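Heat-inducible transcription repressor HrcA (Thermotoga maritima, PDB 1STZ) probably represses transcription of class I heat shock genes, the grpE-dnaK-dnaJ and groELS operons, by binding DNA. Local coordinates at residues S265-G270 with I301-L306; A288-K293 with T312-N317. All blocks are in the same frame, centred on the assembly; numbering follows the deposited sequence.

Contact 1: residues S265-G270 with I301-L306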
loop_
_atom_site.group_PDB
_atom_site.type_symbol
_atom_site.label_atom_id
_atom_site.label_comp_id
_atom_site.label_asym_id
_atom_site.label_seq_id
_atom_site.Cartn_x
_atom_site.Cartn_y
_atom_site.Cartn_z
ATOM N N SER A 265 -27.898 -10.677 16.151
ATOM C CA SER A 265 -29.177 -10.586 15.441
ATOM C C SER A 265 -29.059 -9.832 14.113
ATOM O O SER A 265 -29.898 -9.997 13.245
ATOM C CB SER A 265 -30.241 -9.899 16.318
ATOM O OG SER A 265 -30.084 -8.478 16.328
ATOM N N LEU A 266 -28.032 -8.998 13.980
ATOM C CA LEU A 266 -27.777 -8.261 12.749
ATOM C C LEU A 266 -27.316 -9.157 11.607
ATOM O O LEU A 266 -27.624 -8.908 10.431
ATOM C CB LEU A 266 -26.714 -7.177 12.976
ATOM C CG LEU A 266 -27.087 -6.052 13.936
ATOM C CD1 LEU A 266 -25.908 -5.144 14.165
ATOM C CD2 LEU A 266 -28.251 -5.241 13.393
ATOM N N VAL A 267 -26.577 -10.201 11.954
ATOM C CA VAL A 267 -25.872 -10.968 10.952
ATOM C C VAL A 267 -26.813 -12.018 10.341
ATOM O O VAL A 267 -27.524 -12.725 11.048
ATOM C CB VAL A 267 -24.506 -11.533 11.516
ATOM C CG1 VAL A 267 -24.727 -12.552 12.630
ATOM C CG2 VAL A 267 -23.659 -12.123 10.376
ATOM N N GLY A 268 -26.863 -12.049 9.013
ATOM C CA GLY A 268 -27.706 -12.958 8.267
ATOM C C GLY A 268 -26.903 -14.073 7.595
ATOM O O GLY A 268 -25.855 -14.486 8.096
ATOM N N GLU A 269 -27.428 -14.567 6.472
ATOM C CA GLU A 269 -26.766 -15.584 5.640
ATOM C C GLU A 269 -25.943 -14.901 4.552
ATOM O O GLU A 269 -26.495 -14.310 3.623
ATOM C CB GLU A 269 -27.785 -16.497 4.963
ATOM C CG GLU A 269 -28.864 -17.077 5.872
ATOM C CD GLU A 269 -30.198 -17.260 5.148
ATOM O OE1 GLU A 269 -30.651 -16.299 4.468
ATOM O OE2 GLU A 269 -30.800 -18.359 5.260
ATOM N N GLY A 270 -24.630 -15.008 4.655
ATOM C CA GLY A 270 -23.727 -14.294 3.771
ATOM C C GLY A 270 -23.651 -12.826 4.120
ATOM O O GLY A 270 -24.069 -12.393 5.192
ATOM N N ILE A 301 -15.561 -18.528 12.187
ATOM C CA ILE A 301 -14.682 -18.185 13.299
ATOM C C ILE A 301 -15.174 -16.951 14.059
ATOM O O ILE A 301 -15.065 -16.894 15.290
ATOM C CB ILE A 301 -13.269 -17.957 12.799
ATOM C CG1 ILE A 301 -12.724 -19.204 12.095
ATOM C CG2 ILE A 301 -12.343 -17.574 13.954
ATOM C CD1 ILE A 301 -12.912 -20.501 12.895
ATOM N N GLY A 302 -15.698 -15.972 13.319
ATOM C CA GLY A 302 -16.239 -14.750 13.902
ATOM C C GLY A 302 -17.027 -13.914 12.899
ATOM O O GLY A 302 -16.996 -14.165 11.698
ATOM N N SER A 303 -17.736 -12.925 13.413
ATOM C CA SER A 303 -18.433 -11.942 12.606
ATOM C C SER A 303 -17.645 -10.625 12.470
ATOM O O SER A 303 -16.844 -10.254 13.341
ATOM C CB SER A 303 -19.806 -11.680 13.216
ATOM O OG SER A 303 -20.557 -12.886 13.203
ATOM N N VAL A 304 -17.874 -9.945 11.349
ATOM C CA VAL A 304 -17.333 -8.628 11.057
ATOM C C VAL A 304 -18.483 -7.651 10.827
ATOM O O VAL A 304 -19.452 -7.985 10.155
ATOM C CB VAL A 304 -16.473 -8.657 9.786
ATOM C CG1 VAL A 304 -15.852 -7.297 9.506
ATOM C CG2 VAL A 304 -15.389 -9.723 9.900
ATOM N N TYR A 305 -18.353 -6.451 11.373
ATOM C CA TYR A 305 -19.351 -5.392 11.260
ATOM C C TYR A 305 -18.698 -4.101 10.793
ATOM O O TYR A 305 -17.670 -3.706 11.323
ATOM C CB TYR A 305 -20.018 -5.138 12.603
ATOM C CG TYR A 305 -20.660 -6.358 13.197
ATOM C CD1 TYR A 305 -19.924 -7.239 13.963
ATOM C CD2 TYR A 305 -22.008 -6.626 12.998
ATOM C CE1 TYR A 305 -20.513 -8.366 14.519
ATOM C CE2 TYR A 305 -22.597 -7.746 13.536
ATOM C CZ TYR A 305 -21.848 -8.613 14.302
ATOM O OH TYR A 305 -22.441 -9.722 14.870
ATOM N N LEU A 306 -19.296 -3.471 9.781
ATOM C CA LEU A 306 -18.939 -2.128 9.326
ATOM C C LEU A 306 -20.136 -1.182 9.537
ATOM O O LEU A 306 -21.194 -1.348 8.918
ATOM C CB LEU A 306 -18.646 -2.183 7.830
ATOM C CG LEU A 306 -17.814 -1.125 7.107
ATOM C CD1 LEU A 306 -18.438 -0.756 5.793
ATOM C CD2 LEU A 306 -17.449 0.094 7.912
#

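Contact 2: residues A288-K293 with T312-N317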
loop_
_atom_site.group_PDB
_atom_site.type_symbol
_atom_site.label_atom_id
_atom_site.label_comp_id
_atom_site.label_asym_id
_atom_site.label_seq_id
_atom_site.Cartn_x
_atom_site.Cartn_y
_atom_site.Cartn_z
ATOM N N ALA A 288 -25.985 2.633 8.608
ATOM C CA ALA A 288 -26.067 1.372 7.901
ATOM C C ALA A 288 -24.964 0.451 8.471
ATOM O O ALA A 288 -23.871 0.924 8.851
ATOM C CB ALA A 288 -25.852 1.593 6.437
ATOM N N VAL A 289 -25.249 -0.845 8.551
ATOM C CA VAL A 289 -24.245 -1.844 8.936
ATOM C C VAL A 289 -24.113 -2.933 7.902
ATOM O O VAL A 289 -25.091 -3.568 7.567
ATOM C CB VAL A 289 -24.635 -2.661 10.184
ATOM C CG1 VAL A 289 -23.379 -3.073 10.966
ATOM C CG2 VAL A 289 -25.669 -2.005 10.990
ATOM N N PHE A 290 -22.907 -3.173 7.433
ATOM C CA PHE A 290 -22.579 -4.391 6.703
ATOM C C PHE A 290 -22.108 -5.430 7.696
ATOM O O PHE A 290 -21.346 -5.138 8.601
ATOM C CB PHE A 290 -21.478 -4.157 5.675
ATOM C CG PHE A 290 -21.964 -3.520 4.406
ATOM C CD1 PHE A 290 -22.080 -2.170 4.309
ATOM C CD2 PHE A 290 -22.326 -4.292 3.321
ATOM C CE1 PHE A 290 -22.545 -1.572 3.135
ATOM C CE2 PHE A 290 -22.786 -3.697 2.150
ATOM C CZ PHE A 290 -22.876 -2.338 2.064
ATOM N N SER A 291 -22.582 -6.640 7.541
ATOM C CA SER A 291 -22.143 -7.713 8.386
ATOM C C SER A 291 -21.940 -8.984 7.585
ATOM O O SER A 291 -22.500 -9.163 6.488
ATOM C CB SER A 291 -23.132 -7.917 9.526
ATOM O OG SER A 291 -24.387 -8.387 9.051
ATOM N N GLY A 292 -21.115 -9.859 8.138
ATOM C CA GLY A 292 -20.773 -11.130 7.524
ATOM C C GLY A 292 -19.826 -11.893 8.446
ATOM O O GLY A 292 -19.380 -11.366 9.458
ATOM N N LYS A 293 -19.507 -13.127 8.098
ATOM C CA LYS A 293 -18.585 -13.927 8.888
ATOM C C LYS A 293 -17.360 -14.288 8.079
ATOM O O LYS A 293 -17.429 -14.380 6.862
ATOM C CB LYS A 293 -19.264 -15.197 9.362
ATOM C CG LYS A 293 -20.541 -14.976 10.137
ATOM C CD LYS A 293 -20.971 -16.247 10.830
ATOM C CE LYS A 293 -22.333 -16.127 11.469
ATOM N NZ LYS A 293 -23.400 -16.309 10.464
ATOM N N THR A 312 -23.918 7.042 2.498
ATOM C CA THR A 312 -22.586 6.511 2.229
ATOM C C THR A 312 -22.527 5.869 0.856
ATOM O O THR A 312 -23.561 5.592 0.235
ATOM C CB THR A 312 -22.207 5.492 3.343
ATOM O OG1 THR A 312 -20.860 5.031 3.180
ATOM C CG2 THR A 312 -23.054 4.213 3.264
ATOM N N LYS A 313 -21.325 5.618 0.381
ATOM C CA LYS A 313 -21.131 4.993 -0.921
ATOM C C LYS A 313 -21.283 3.479 -0.820
ATOM O O LYS A 313 -20.298 2.780 -0.584
ATOM C CB LYS A 313 -19.745 5.365 -1.448
ATOM C CG LYS A 313 -19.579 6.872 -1.713
ATOM C CD LYS A 313 -18.189 7.195 -2.227
ATOM C CE LYS A 313 -18.150 8.516 -3.011
ATOM N NZ LYS A 313 -16.777 8.790 -3.547
ATOM N N TYR A 314 -22.517 2.983 -0.994
ATOM C CA TYR A 314 -22.847 1.586 -0.754
ATOM C C TYR A 314 -22.055 0.596 -1.621
ATOM O O TYR A 314 -21.644 -0.446 -1.131
ATOM C CB TYR A 314 -24.360 1.335 -0.905
ATOM C CG TYR A 314 -25.169 1.884 0.269
ATOM C CD1 TYR A 314 -25.680 3.184 0.251
ATOM C CD2 TYR A 314 -25.405 1.102 1.395
ATOM C CE1 TYR A 314 -26.416 3.690 1.339
ATOM C CE2 TYR A 314 -26.127 1.584 2.473
ATOM C CZ TYR A 314 -26.621 2.877 2.445
ATOM O OH TYR A 314 -27.309 3.315 3.538
ATOM N N ASP A 315 -21.837 0.926 -2.886
ATOM C CA ASP A 315 -21.150 0.029 -3.822
ATOM C C ASP A 315 -19.697 -0.112 -3.387
ATOM O O ASP A 315 -19.161 -1.201 -3.350
ATOM C CB ASP A 315 -21.224 0.592 -5.247
ATOM C CG ASP A 315 -21.033 -0.462 -6.334
ATOM O OD1 ASP A 315 -20.395 -1.510 -6.118
ATOM O OD2 ASP A 315 -21.479 -0.293 -7.490
ATOM N N ARG A 316 -19.069 0.996 -3.043
ATOM C CA ARG A 316 -17.689 0.959 -2.550
ATOM C C ARG A 316 -17.623 0.113 -1.276
ATOM O O ARG A 316 -16.774 -0.766 -1.167
ATOM C CB ARG A 316 -17.149 2.377 -2.331
ATOM C CG ARG A 316 -15.753 2.473 -1.724
ATOM C CD ARG A 316 -15.485 3.768 -0.951
ATOM N NE ARG A 316 -16.444 3.989 0.137
ATOM C CZ ARG A 316 -16.596 5.128 0.820
ATOM N NH1 ARG A 316 -15.860 6.188 0.546
ATOM N NH2 ARG A 316 -17.514 5.214 1.777
ATOM N N ASN A 317 -18.548 0.340 -0.351
ATOM C CA ASN A 317 -18.514 -0.341 0.943
ATOM C C ASN A 317 -18.716 -1.852 0.815
ATOM O O ASN A 317 -18.067 -2.631 1.518
ATOM C CB ASN A 317 -19.558 0.226 1.915
ATOM C CG ASN A 317 -19.292 1.662 2.299
ATOM O OD1 ASN A 317 -18.266 2.240 1.957
ATOM N ND2 ASN A 317 -20.236 2.255 3.003
#

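Contact 1: residues S265-G270 with I301-L306
Y305 reaches from strand 299-309 toward L266 and V267, where helix 260-266 runs out into a loop. At its CB the chain turns so that CG lies beside the backbone N, anti to the carbonyl carbon (chi1 -57°), and this carries the ring toward the helix end. On the outer half of the ring, Y305 CE2 meets L266 CB at 4.2 Å. The leucine atom comes in at the ring edge, close to the ring plane, so this is an edge contact and not a stack. At the tip, the methyl V267 CG1 lies 4.3 Å from Y305 OH. The hydroxyl itself is hydrogen-bonded to the carbonyl oxygen of L263, one turn back in the helix, so its buried polar end is satisfied there. V267 CG1 also lies 4.2 Å from S303 OG, so this one methyl bridges loosely between S303 and Y305, neighbours on the same side of strand 299-309. That face of strand 299-309 therefore carries the end of helix 260-266, with Y305 also resting on S291 of strand 287-296, while V304 points the other way, into helices 314-334 and 116-131.

Contact 2: residues A288-K293 with T312-N317
The start of helix 314-334 packs on strand 287-296 of the five-stranded antiparallel sheet, with A288 and F290 of the strand facing Y314 and N317 of the first helical turn. A288 CB sits 3.7 Å from Y314 OH and 4.0 Å from Y314 CE2, so the alanine methyl rests near the far end of the tyrosine. CG of Y314 stands beside the backbone N (chi1 -74°), which swings the ring back along the helix start to that methyl. Another methyl, T312 CG2, lies over the centre of the same ring, 3.8 Å above its plane, and Y314 OH is hydrogen-bonded to the carbonyl oxygen of K310. The outer edge atoms of F290 reach the first helical turn: F290 CE1 is 3.7 Å from N317 CB and F290 CZ is 3.9 Å from Y314 O, with N317 C over one face of the ring. Ring and N317 amide planes stand 83° apart. The strand order 2-1-5-4-3 fits the GAF-like fold to which the C-terminal domain is assigned, and here its sheet receives the last helix right after an inverse gamma turn centred on K313, the N-cap residue. The N317 amide is gripped at both ends. N317 ND2 donates to T312 OG1 at 2.9 Å, bracing the loop before the helix. R316 comes side-on to N317 OD1 with two nitrogens, NH2 in the carbonyl plane on a lone pair and NE tilted 23° from it, each 3.1 Å from that oxygen. These bonds should fix the rotation of the amide beside the phenylalanine. Y314 also touches I31 of helix 17-33 and Y88 of helix 81-94, and R316 packs against E180 of the second subunit.

How the contacts relate
Coming from the N terminus, the chain passes 265-270, 288-293, 301-306 and 312-317 in turn, so the two contacts cross. Contact 1 closes a loop of 30 residues holding strands 272-275 and 287-296; before it closes, contact 2 has opened its own, which spans 18 residues and takes in the end of strand 287-296 and all of strand 299-309. The interlock is made in the sheet, where the two middle segments are antiparallel neighbours joined by probable backbone hydrogen bonds, V304 N to G292 O and L306 N to F290 O. From this shared pair, contact 1 ties one sheet face to the end of helix 260-266, and contact 2 ties the opposite face to helix 314-334.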